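Local coordinates for CdnC (Chryseobacterium gregarium DSM 19109, PDB 7MGV), which probably uses ATP to close omega-ester macrocycles in the core of a ribosomally made precursor peptide, as an ATP-grasp ligase of the graspetide family, at residues N206-D211 with M224-K229; E172-F177 with E214-L219; R237-G242 with Y246-D251. All coordinates share one frame; numbering follows the deposited sequence.

Contact 1 (N206-D211 with M224-K229); sequences NVVNED and MQFQKK. With ADP (adenosine-5'-diphosphate), chain F.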
loop_
_atom_site.group_PDB
_atom_site.type_symbol
_atom_site.label_atom_id
_atom_site.label_comp_id
_atom_site.label_asym_id
_atom_site.label_seq_id
_atom_site.Cartn_x
_atom_site.Cartn_y
_atom_site.Cartn_z
ATOM N N ASN A 206 -22.786 -1.323 15.518
ATOM C CA ASN A 206 -24.022 -1.211 16.275
ATOM C C ASN A 206 -24.979 -0.291 15.533
ATOM O O ASN A 206 -24.566 0.549 14.727
ATOM C CB ASN A 206 -23.768 -0.691 17.695
ATOM C CG ASN A 206 -24.815 -1.163 18.683
ATOM O OD1 ASN A 206 -25.617 -2.045 18.381
ATOM N ND2 ASN A 206 -24.810 -0.578 19.877
ATOM N N VAL A 207 -26.271 -0.460 15.819
ATOM C CA VAL A 207 -27.288 0.338 15.153
ATOM C C VAL A 207 -27.236 1.775 15.657
ATOM O O VAL A 207 -26.880 2.048 16.811
ATOM C CB VAL A 207 -28.685 -0.273 15.365
ATOM C CG1 VAL A 207 -28.792 -1.605 14.645
ATOM C CG2 VAL A 207 -28.975 -0.436 16.851
ATOM N N VAL A 208 -27.586 2.706 14.778
ATOM C CA VAL A 208 -27.680 4.118 15.129
ATOM C C VAL A 208 -29.081 4.363 15.679
ATOM O O VAL A 208 -30.065 4.329 14.934
ATOM C CB VAL A 208 -27.390 5.020 13.922
ATOM C CG1 VAL A 208 -27.645 6.477 14.273
ATOM C CG2 VAL A 208 -25.962 4.825 13.440
ATOM N N ASN A 209 -29.177 4.599 16.986
ATOM C CA ASN A 209 -30.457 4.848 17.630
ATOM C C ASN A 209 -30.580 6.329 17.987
ATOM O O ASN A 209 -29.724 7.148 17.634
ATOM C CB ASN A 209 -30.631 3.933 18.852
ATOM C CG ASN A 209 -29.583 4.170 19.932
ATOM O OD1 ASN A 209 -28.777 5.095 19.852
ATOM N ND2 ASN A 209 -29.600 3.326 20.957
ATOM N N GLU A 210 -31.661 6.669 18.694
ATOM C CA GLU A 210 -31.922 8.064 19.032
ATOM C C GLU A 210 -30.832 8.649 19.920
ATOM O O GLU A 210 -30.566 9.854 19.861
ATOM C CB GLU A 210 -33.283 8.191 19.718
ATOM C CG GLU A 210 -34.418 7.489 18.990
ATOM C CD GLU A 210 -35.777 8.083 19.311
ATOM O OE1 GLU A 210 -36.255 7.899 20.450
ATOM O OE2 GLU A 210 -36.367 8.734 18.423
ATOM N N ASP A 211 -30.193 7.823 20.746
ATOM C CA ASP A 211 -29.153 8.342 21.629
ATOM C C ASP A 211 -27.881 8.667 20.855
ATOM O O ASP A 211 -27.285 9.732 21.052
ATOM C CB ASP A 211 -28.861 7.342 22.748
ATOM C CG ASP A 211 -28.472 8.021 24.049
ATOM O OD1 ASP A 211 -27.364 7.735 24.556
ATOM O OD2 ASP A 211 -29.265 8.832 24.560
ATOM N N MET A 224 -17.146 7.838 9.240
ATOM C CA MET A 224 -17.702 6.551 9.632
ATOM C C MET A 224 -18.436 5.972 8.430
ATOM O O MET A 224 -18.832 6.702 7.513
ATOM C CB MET A 224 -18.635 6.690 10.844
ATOM C CG MET A 224 -19.124 5.371 11.425
ATOM S SD MET A 224 -17.979 4.662 12.620
ATOM C CE MET A 224 -18.942 4.806 14.115
ATOM N N GLN A 225 -18.606 4.644 8.435
ATOM C CA GLN A 225 -19.273 3.920 7.362
ATOM C C GLN A 225 -20.640 3.478 7.871
ATOM O O GLN A 225 -20.731 2.595 8.730
ATOM C CB GLN A 225 -18.423 2.729 6.929
ATOM C CG GLN A 225 -18.984 1.908 5.788
ATOM C CD GLN A 225 -18.019 0.828 5.336
ATOM O OE1 GLN A 225 -16.916 0.703 5.871
ATOM N NE2 GLN A 225 -18.429 0.041 4.350
ATOM N N PHE A 226 -21.697 4.098 7.359
ATOM C CA PHE A 226 -23.064 3.746 7.704
ATOM C C PHE A 226 -23.630 2.792 6.662
ATOM O O PHE A 226 -23.328 2.895 5.472
ATOM C CB PHE A 226 -23.942 4.996 7.796
ATOM C CG PHE A 226 -23.510 5.957 8.863
ATOM C CD1 PHE A 226 -22.532 6.904 8.605
ATOM C CD2 PHE A 226 -24.081 5.915 10.123
ATOM C CE1 PHE A 226 -22.132 7.790 9.584
ATOM C CE2 PHE A 226 -23.684 6.801 11.108
ATOM C CZ PHE A 226 -22.709 7.738 10.837
ATOM N N GLN A 227 -24.461 1.861 7.120
ATOM C CA GLN A 227 -25.023 0.862 6.224
ATOM C C GLN A 227 -26.425 0.495 6.678
ATOM O O GLN A 227 -26.697 0.424 7.878
ATOM C CB GLN A 227 -24.153 -0.397 6.170
ATOM C CG GLN A 227 -23.286 -0.498 4.933
ATOM C CD GLN A 227 -22.546 -1.816 4.856
ATOM O OE1 GLN A 227 -22.605 -2.629 5.780
ATOM N NE2 GLN A 227 -21.842 -2.035 3.753
ATOM N N LYS A 228 -27.308 0.263 5.713
ATOM C CA LYS A 228 -28.611 -0.306 6.027
ATOM C C LYS A 228 -28.423 -1.647 6.721
ATOM O O LYS A 228 -27.635 -2.486 6.273
ATOM C CB LYS A 228 -29.440 -0.474 4.754
ATOM C CG LYS A 228 -30.742 -1.235 4.956
ATOM C CD LYS A 228 -31.951 -0.323 4.809
ATOM C CE LYS A 228 -33.238 -1.044 5.174
ATOM N NZ LYS A 228 -33.277 -1.397 6.620
ATOM N N LYS A 229 -29.130 -1.844 7.830
ATOM C CA LYS A 229 -29.010 -3.087 8.580
ATOM C C LYS A 229 -29.739 -4.198 7.840
ATOM O O LYS A 229 -30.955 -4.122 7.630
ATOM C CB LYS A 229 -29.566 -2.935 9.994
ATOM C CG LYS A 229 -29.336 -4.172 10.854
ATOM C CD LYS A 229 -29.948 -4.035 12.237
ATOM C CE LYS A 229 -31.240 -4.826 12.345
ATOM N NZ LYS A 229 -31.087 -6.005 13.240
HETATM P PB ADP F . -16.486 -9.347 14.744
HETATM O O1B ADP F . -16.450 -9.187 13.242
HETATM O O2B ADP F . -15.148 -9.161 15.417
HETATM O O3B ADP F . -17.286 -10.536 15.222
HETATM P PA ADP F . -17.486 -6.793 14.281
HETATM O O1A ADP F . -16.169 -6.523 13.591
HETATM O O2A ADP F . -18.206 -5.698 15.031
HETATM O O3A ADP F . -17.357 -8.084 15.230
HETATM O "O5'" ADP F . -18.491 -7.400 13.187
HETATM C "C5'" ADP F . -19.400 -6.574 12.478
HETATM C "C4'" ADP F . -20.737 -7.299 12.466
HETATM O "O4'" ADP F . -21.749 -6.439 11.946
HETATM C "C3'" ADP F . -20.697 -8.552 11.606
HETATM O "O3'" ADP F . -20.935 -9.703 12.421
HETATM C "C2'" ADP F . -21.822 -8.396 10.606
HETATM O "O2'" ADP F . -22.664 -9.550 10.627
HETATM C "C1'" ADP F . -22.591 -7.165 11.055
HETATM N N9 ADP F . -22.914 -6.315 9.889
HETATM C C8 ADP F . -22.024 -5.727 9.066
HETATM N N7 ADP F . -22.654 -5.020 8.095
HETATM C C5 ADP F . -23.979 -5.157 8.295
HETATM C C6 ADP F . -25.213 -4.672 7.638
HETATM N N6 ADP F . -25.155 -3.880 6.541
HETATM N N1 ADP F . -26.396 -5.052 8.172
HETATM C C2 ADP F . -26.470 -5.840 9.262
HETATM N N3 ADP F . -25.392 -6.315 9.909
HETATM C C4 ADP F . -24.144 -6.014 9.478
#
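The Phe226 ring meets Val208 at its edge, CG2 lying in the ring plane 3.8 Å from Phe226 CE2, while Met224 CG sits over one face, offset toward the rim. The contact lies at one of the two antiparallel sheets between which an ATP-grasp enzyme holds its nucleotide. Strands 199-207 and 224-228 are not neighbours in it: strand 184-187 runs between them, which explains why no hydrogen bond joins 206-211 to 224-229 and side chains alone bridge the gap. A flat, apolar phenylalanine suits the span, since with CG anti to its carbonyl carbon (chi1 -62°) the ring extends to Val208, under helix 171-181, whose Ala174 and Ile178 also touch it. Beta-branched valine presents a methyl to the ring edge without a long, flexible chain.

On the ligand side, the adenine amino group N6 of ADP gives two hydrogen bonds: one to Gln227 OE1 (2.9 Å, 163° at the hydrogen) and one to the backbone O of Lys228, also 2.9 Å from N6. The Gln227 amide oxygen additionally accepts from Lys187 NZ, which probably polarises it and helps fix its rotation. A leucine at Gln227 would probably leave N6 with the Lys228 carbonyl but without its side-chain acceptor, and deprive Lys187 of a partner. Lys229 spends its aliphatic stem on two neighbours and sends NZ to a salt bridge with Glu231: CG lies 3.7 Å from ADP C2, and one carbon further on, CD packs 3.6 Å from Val207 CG1.

Contact 2 (E172-F177 with E214-L219); sequences EEAKRF and EELDTL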
loop_
_atom_site.group_PDB
_atom_site.type_symbol
_atom_site.label_atom_id
_atom_site.label_comp_id
_atom_site.label_asym_id
_atom_site.label_seq_id
_atom_site.Cartn_x
_atom_site.Cartn_y
_atom_site.Cartn_z
ATOM N N GLU A 172 -24.830 16.102 8.281
ATOM C CA GLU A 172 -26.135 16.224 7.636
ATOM C C GLU A 172 -26.375 15.088 6.648
ATOM O O GLU A 172 -27.488 14.557 6.564
ATOM C CB GLU A 172 -26.249 17.578 6.939
ATOM C CG GLU A 172 -27.601 17.829 6.297
ATOM C CD GLU A 172 -27.558 18.937 5.265
ATOM O OE1 GLU A 172 -27.126 20.057 5.610
ATOM O OE2 GLU A 172 -27.955 18.686 4.108
ATOM N N GLU A 173 -25.345 14.703 5.892
ATOM C CA GLU A 173 -25.483 13.587 4.961
ATOM C C GLU A 173 -25.801 12.297 5.705
ATOM O O GLU A 173 -26.693 11.536 5.307
ATOM C CB GLU A 173 -24.202 13.435 4.139
ATOM C CG GLU A 173 -24.366 12.622 2.870
ATOM C CD GLU A 173 -25.000 13.421 1.750
ATOM O OE1 GLU A 173 -24.547 14.557 1.500
ATOM O OE2 GLU A 173 -25.952 12.914 1.122
ATOM N N ALA A 174 -25.074 12.037 6.795
ATOM C CA ALA A 174 -25.332 10.842 7.589
ATOM C C ALA A 174 -26.734 10.866 8.181
ATOM O O ALA A 174 -27.424 9.841 8.192
ATOM C CB ALA A 174 -24.287 10.708 8.694
ATOM N N LYS A 175 -27.174 12.023 8.682
ATOM C CA LYS A 175 -28.509 12.103 9.267
ATOM C C LYS A 175 -29.585 11.855 8.219
ATOM O O LYS A 175 -30.564 11.148 8.482
ATOM C CB LYS A 175 -28.715 13.461 9.936
ATOM C CG LYS A 175 -29.986 13.536 10.767
ATOM C CD LYS A 175 -30.079 14.837 11.540
ATOM C CE LYS A 175 -31.298 14.839 12.451
ATOM N NZ LYS A 175 -31.568 16.187 13.019
ATOM N N ARG A 176 -29.422 12.435 7.028
ATOM C CA ARG A 176 -30.360 12.184 5.940
ATOM C C ARG A 176 -30.400 10.702 5.587
ATOM O O ARG A 176 -31.478 10.116 5.433
ATOM C CB ARG A 176 -29.968 13.032 4.728
ATOM C CG ARG A 176 -30.622 12.636 3.420
ATOM C CD ARG A 176 -30.164 13.553 2.293
ATOM N NE ARG A 176 -30.687 14.908 2.445
ATOM C CZ ARG A 176 -30.002 15.927 2.957
ATOM N NH1 ARG A 176 -28.755 15.752 3.373
ATOM N NH2 ARG A 176 -30.565 17.122 3.056
ATOM N N PHE A 177 -29.226 10.072 5.486
ATOM C CA PHE A 177 -29.161 8.645 5.182
ATOM C C PHE A 177 -29.865 7.816 6.252
ATOM O O PHE A 177 -30.605 6.875 5.936
ATOM C CB PHE A 177 -27.696 8.224 5.040
ATOM C CG PHE A 177 -27.500 6.772 4.715
ATOM C CD1 PHE A 177 -27.340 5.833 5.724
ATOM C CD2 PHE A 177 -27.451 6.346 3.398
ATOM C CE1 PHE A 177 -27.153 4.497 5.424
ATOM C CE2 PHE A 177 -27.261 5.011 3.092
ATOM C CZ PHE A 177 -27.112 4.086 4.107
ATOM N N GLU A 214 -27.668 11.878 18.621
ATOM C CA GLU A 214 -27.302 13.162 19.206
ATOM C C GLU A 214 -25.854 13.519 18.892
ATOM O O GLU A 214 -25.540 14.682 18.615
ATOM C CB GLU A 214 -27.529 13.132 20.717
ATOM C CG GLU A 214 -28.140 14.403 21.281
ATOM C CD GLU A 214 -29.624 14.515 20.995
ATOM O OE1 GLU A 214 -30.419 13.871 21.712
ATOM O OE2 GLU A 214 -29.997 15.246 20.053
ATOM N N GLU A 215 -24.961 12.529 18.922
ATOM C CA GLU A 215 -23.536 12.742 18.712
ATOM C C GLU A 215 -23.139 12.734 17.240
ATOM O O GLU A 215 -21.961 12.519 16.931
ATOM C CB GLU A 215 -22.732 11.682 19.471
ATOM C CG GLU A 215 -23.022 11.629 20.963
ATOM C CD GLU A 215 -22.571 12.882 21.692
ATOM O OE1 GLU A 215 -23.357 13.416 22.503
ATOM O OE2 GLU A 215 -21.429 13.331 21.455
ATOM N N LEU A 216 -24.086 12.967 16.327
ATOM C CA LEU A 216 -23.767 12.910 14.905
ATOM C C LEU A 216 -22.890 14.076 14.470
ATOM O O LEU A 216 -22.167 13.966 13.473
ATOM C CB LEU A 216 -25.052 12.880 14.079
ATOM C CG LEU A 216 -25.001 12.064 12.787
ATOM C CD1 LEU A 216 -24.272 10.746 13.004
ATOM C CD2 LEU A 216 -26.402 11.821 12.259
ATOM N N ASP A 217 -22.936 15.196 15.194
ATOM C CA ASP A 217 -22.139 16.357 14.818
ATOM C C ASP A 217 -20.643 16.113 14.974
ATOM O O ASP A 217 -19.847 16.788 14.314
ATOM C CB ASP A 217 -22.559 17.574 15.644
ATOM C CG ASP A 217 -23.941 18.081 15.273
ATOM O OD1 ASP A 217 -24.286 18.046 14.072
ATOM O OD2 ASP A 217 -24.681 18.516 16.180
ATOM N N THR A 218 -20.244 15.164 15.823
ATOM C CA THR A 218 -18.830 14.851 15.993
ATOM C C THR A 218 -18.236 14.138 14.786
ATOM O O THR A 218 -17.011 13.988 14.720
ATOM C CB THR A 218 -18.625 13.995 17.244
ATOM O OG1 THR A 218 -19.178 12.691 17.028
ATOM C CG2 THR A 218 -19.304 14.638 18.445
ATOM N N LEU A 219 -19.070 13.702 13.837
ATOM C CA LEU A 219 -18.586 13.078 12.610
ATOM C C LEU A 219 -17.610 13.968 11.851
ATOM O O LEU A 219 -16.869 13.474 10.994
ATOM C CB LEU A 219 -19.776 12.733 11.713
ATOM C CG LEU A 219 -19.740 11.459 10.870
ATOM C CD1 LEU A 219 -19.186 10.293 11.657
ATOM C CD2 LEU A 219 -21.137 11.148 10.373
#
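Apolar contacts do all the joining between Ala174 and Lys175 on one side and Leu216 and Leu219 on the other. Each leucine uses a single methyl. Leu219 CD2 presses on Ala174 CB at 3.6 Å, and Leu216 CD2 lies against the backbone one residue on, 3.7 Å from both Lys175 N and Lys175 CB. Alanine suits a helix face that must let two leucine branches come close, because its lone methyl keeps the backbone accessible; Leu216 CD2 is accordingly 4.2 Å from Ala174 C. Lysine suits the solvent-facing border of this patch: CB packs on Leu216 CD2, and with CG anti to the backbone N (chi1 -170°) the extended chain carries the ammonium away from the leucines.

The segments belong to helix 171-181, which covers the antiparallel sheet on one side of the nucleotide in the ATP-grasp fold, and to the connection between strands 199-207 and 224-228, which is 3-10 in geometry at 217-219. Both leucines, besides meeting the helix, pack on an aromatic side chain of the bound peptide.

No hydrogen bond crosses between the segments; the main side-chain polar bonds lie within each. On the helix, Arg176 grips Glu172 end-on, NH1 and NH2 both reaching OE2 in a salt bridge; NH1 lies 3.1 Å from OE2 and meets its anti lone pair. The spacing of four residues lets one helical turn bring these opposite charges together. In the connection, the Thr218 hydroxyl OG1 donates to Glu215 O at 2.8 Å, in the carbonyl plane, and Leu219 N bonds to Leu216 O at 3.1 Å.

Contact 3 (R237-G242 with Y246-D251); sequences RITVVG and YAFEID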
loop_
_atom_site.group_PDB
_atom_site.type_symbol
_atom_site.label_atom_id
_atom_site.label_comp_id
_atom_site.label_asym_id
_atom_site.label_seq_id
_atom_site.Cartn_x
_atom_site.Cartn_y
_atom_site.Cartn_z
ATOM N N ARG A 237 -19.479 -17.249 5.651
ATOM C CA ARG A 237 -18.054 -17.042 5.431
ATOM C C ARG A 237 -17.619 -17.933 4.278
ATOM O O ARG A 237 -17.821 -19.151 4.322
ATOM C CB ARG A 237 -17.231 -17.372 6.680
ATOM C CG ARG A 237 -17.658 -16.642 7.937
ATOM C CD ARG A 237 -16.877 -15.355 8.127
ATOM N NE ARG A 237 -17.680 -14.324 8.780
ATOM C CZ ARG A 237 -17.434 -13.841 9.994
ATOM N NH1 ARG A 237 -16.402 -14.291 10.696
ATOM N NH2 ARG A 237 -18.220 -12.903 10.508
ATOM N N ILE A 238 -17.018 -17.338 3.254
ATOM C CA ILE A 238 -16.604 -18.071 2.063
ATOM C C ILE A 238 -15.098 -17.914 1.914
ATOM O O ILE A 238 -14.601 -16.808 1.667
ATOM C CB ILE A 238 -17.338 -17.589 0.806
ATOM C CG1 ILE A 238 -18.851 -17.673 1.011
ATOM C CG2 ILE A 238 -16.918 -18.413 -0.396
ATOM C CD1 ILE A 238 -19.652 -16.875 0.008
ATOM N N THR A 239 -14.371 -19.015 2.069
ATOM C CA THR A 239 -12.933 -19.051 1.836
ATOM C C THR A 239 -12.684 -19.557 0.421
ATOM O O THR A 239 -13.147 -20.642 0.053
ATOM C CB THR A 239 -12.227 -19.940 2.859
ATOM O OG1 THR A 239 -12.742 -19.668 4.169
ATOM C CG2 THR A 239 -10.728 -19.680 2.846
ATOM N N VAL A 240 -11.961 -18.773 -0.369
ATOM C CA VAL A 240 -11.648 -19.112 -1.750
ATOM C C VAL A 240 -10.143 -19.276 -1.863
ATOM O O VAL A 240 -9.388 -18.342 -1.555
ATOM C CB VAL A 240 -12.155 -18.045 -2.731
ATOM C CG1 VAL A 240 -12.136 -18.586 -4.152
ATOM C CG2 VAL A 240 -13.547 -17.599 -2.340
ATOM N N VAL A 241 -9.715 -20.460 -2.294
ATOM C CA VAL A 241 -8.314 -20.764 -2.572
ATOM C C VAL A 241 -8.246 -21.135 -4.048
ATOM O O VAL A 241 -8.620 -22.249 -4.436
ATOM C CB VAL A 241 -7.773 -21.893 -1.689
ATOM C CG1 VAL A 241 -6.282 -22.086 -1.933
ATOM C CG2 VAL A 241 -8.051 -21.603 -0.219
ATOM N N GLY A 242 -7.769 -20.209 -4.875
ATOM C CA GLY A 242 -7.800 -20.411 -6.309
ATOM C C GLY A 242 -9.224 -20.477 -6.817
ATOM O O GLY A 242 -9.951 -19.479 -6.779
ATOM N N TYR A 246 -15.071 -22.773 -0.341
ATOM C CA TYR A 246 -15.542 -23.403 0.888
ATOM C C TYR A 246 -16.477 -22.422 1.580
ATOM O O TYR A 246 -16.039 -21.366 2.050
ATOM C CB TYR A 246 -14.375 -23.782 1.801
ATOM C CG TYR A 246 -13.359 -24.704 1.166
ATOM C CD1 TYR A 246 -12.320 -24.201 0.395
ATOM C CD2 TYR A 246 -13.436 -26.080 1.344
ATOM C CE1 TYR A 246 -11.388 -25.041 -0.186
ATOM C CE2 TYR A 246 -12.508 -26.928 0.768
ATOM C CZ TYR A 246 -11.487 -26.404 0.005
ATOM O OH TYR A 246 -10.563 -27.244 -0.570
ATOM N N ALA A 247 -17.759 -22.763 1.644
ATOM C CA ALA A 247 -18.766 -21.908 2.251
ATOM C C ALA A 247 -19.196 -22.475 3.595
ATOM O O ALA A 247 -19.434 -23.679 3.727
ATOM C CB ALA A 247 -19.984 -21.759 1.336
ATOM N N PHE A 248 -19.312 -21.598 4.587
ATOM C CA PHE A 248 -19.765 -21.964 5.919
ATOM C C PHE A 248 -20.861 -21.002 6.337
ATOM O O PHE A 248 -20.812 -19.812 6.009
ATOM C CB PHE A 248 -18.616 -21.933 6.932
ATOM C CG PHE A 248 -17.452 -22.796 6.550
ATOM C CD1 PHE A 248 -17.372 -24.105 6.993
ATOM C CD2 PHE A 248 -16.438 -22.302 5.745
ATOM C CE1 PHE A 248 -16.301 -24.906 6.643
ATOM C CE2 PHE A 248 -15.365 -23.096 5.391
ATOM C CZ PHE A 248 -15.297 -24.400 5.840
ATOM N N GLU A 249 -21.845 -21.518 7.066
ATOM C CA GLU A 249 -23.014 -20.737 7.430
ATOM C C GLU A 249 -23.333 -20.895 8.908
ATOM O O GLU A 249 -23.057 -21.930 9.525
ATOM C CB GLU A 249 -24.241 -21.136 6.592
ATOM C CG GLU A 249 -25.010 -22.339 7.115
ATOM C CD GLU A 249 -26.220 -22.673 6.265
ATOM O OE1 GLU A 249 -26.249 -22.269 5.082
ATOM O OE2 GLU A 249 -27.143 -23.340 6.777
ATOM N N ILE A 250 -23.887 -19.824 9.468
ATOM C CA ILE A 250 -24.608 -19.853 10.733
ATOM C C ILE A 250 -26.054 -19.501 10.419
ATOM O O ILE A 250 -26.340 -18.387 9.956
ATOM C CB ILE A 250 -24.021 -18.882 11.768
ATOM C CG1 ILE A 250 -22.640 -19.350 12.225
ATOM C CG2 ILE A 250 -24.955 -18.759 12.964
ATOM C CD1 ILE A 250 -22.061 -18.521 13.353
ATOM N N ASP A 251 -26.954 -20.456 10.642
ATOM C CA ASP A 251 -28.379 -20.265 10.388
ATOM C C ASP A 251 -29.002 -19.695 11.655
ATOM O O ASP A 251 -29.364 -20.435 12.572
ATOM C CB ASP A 251 -29.035 -21.580 9.980
ATOM C CG ASP A 251 -30.309 -21.375 9.181
ATOM O OD1 ASP A 251 -31.055 -20.417 9.478
ATOM O OD2 ASP A 251 -30.565 -22.173 8.255
#
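Arg237 and Phe248 exchange a pair of backbone hydrogen bonds, as do Thr239 and Tyr246. Arg237 N donates to Phe248 O at 2.9 Å (161°), and Phe248 N returns a bond to Arg237 O. Likewise Thr239 N reaches Tyr246 O, and Tyr246 N reaches Thr239 O at 2.9 Å. Between these two hydrogen-bonded pairs sits the non-hydrogen-bonded pair Ile238 and Ala247, whose backbones look outward to Ile300 and Thr276. Its CA hydrogens point inward, Ile238 CA lying 3.3 Å from Tyr246 O.

The arrangement is an antiparallel beta hairpin, strands 234-241 and 244-251, inside the second five-stranded sheet of the ATP-grasp fold. Small Ala247 leaves room for branched Ile238 on one face, its CB 4.3 Å from Ile238 CG1. The other face carries Arg237, Thr239, Tyr246 and Phe248. With CG anti to the carbonyl carbon (chi1 -57°), the Tyr246 ring lies beside the neighbouring strand, its edge toward Thr239 O, 3.7 Å from CD1, and its hydroxyl is hydrogen-bonded to Ser336 of helix 332-341. The Arg237 side chain, whose nearest atoms are about 5 Å from those of ADP, forms a salt bridge through NE with Asp301.

Contacts 1 and 2 form one continuous packing layer, their centres 10 Å apart. Phe226 of contact 1 joins them: its CE1 lies 3.6 Å from Leu219 CD2 and 3.7 Å from Ala174 CB, so the ring whose one edge meets 206-211 also packs on both segments of contact 2. The segments alternate along the chain, 214-219 lying in the connection between the two of contact 1. Contact 3 belongs to the other five-stranded sheet, with centres 27 Å from contact 1 and 35 Å from contact 2. ADP lies between the sheets: segment 224-229 of contact 1 binds its adenine, while Arg237 of contact 3 approaches it from the second sheet.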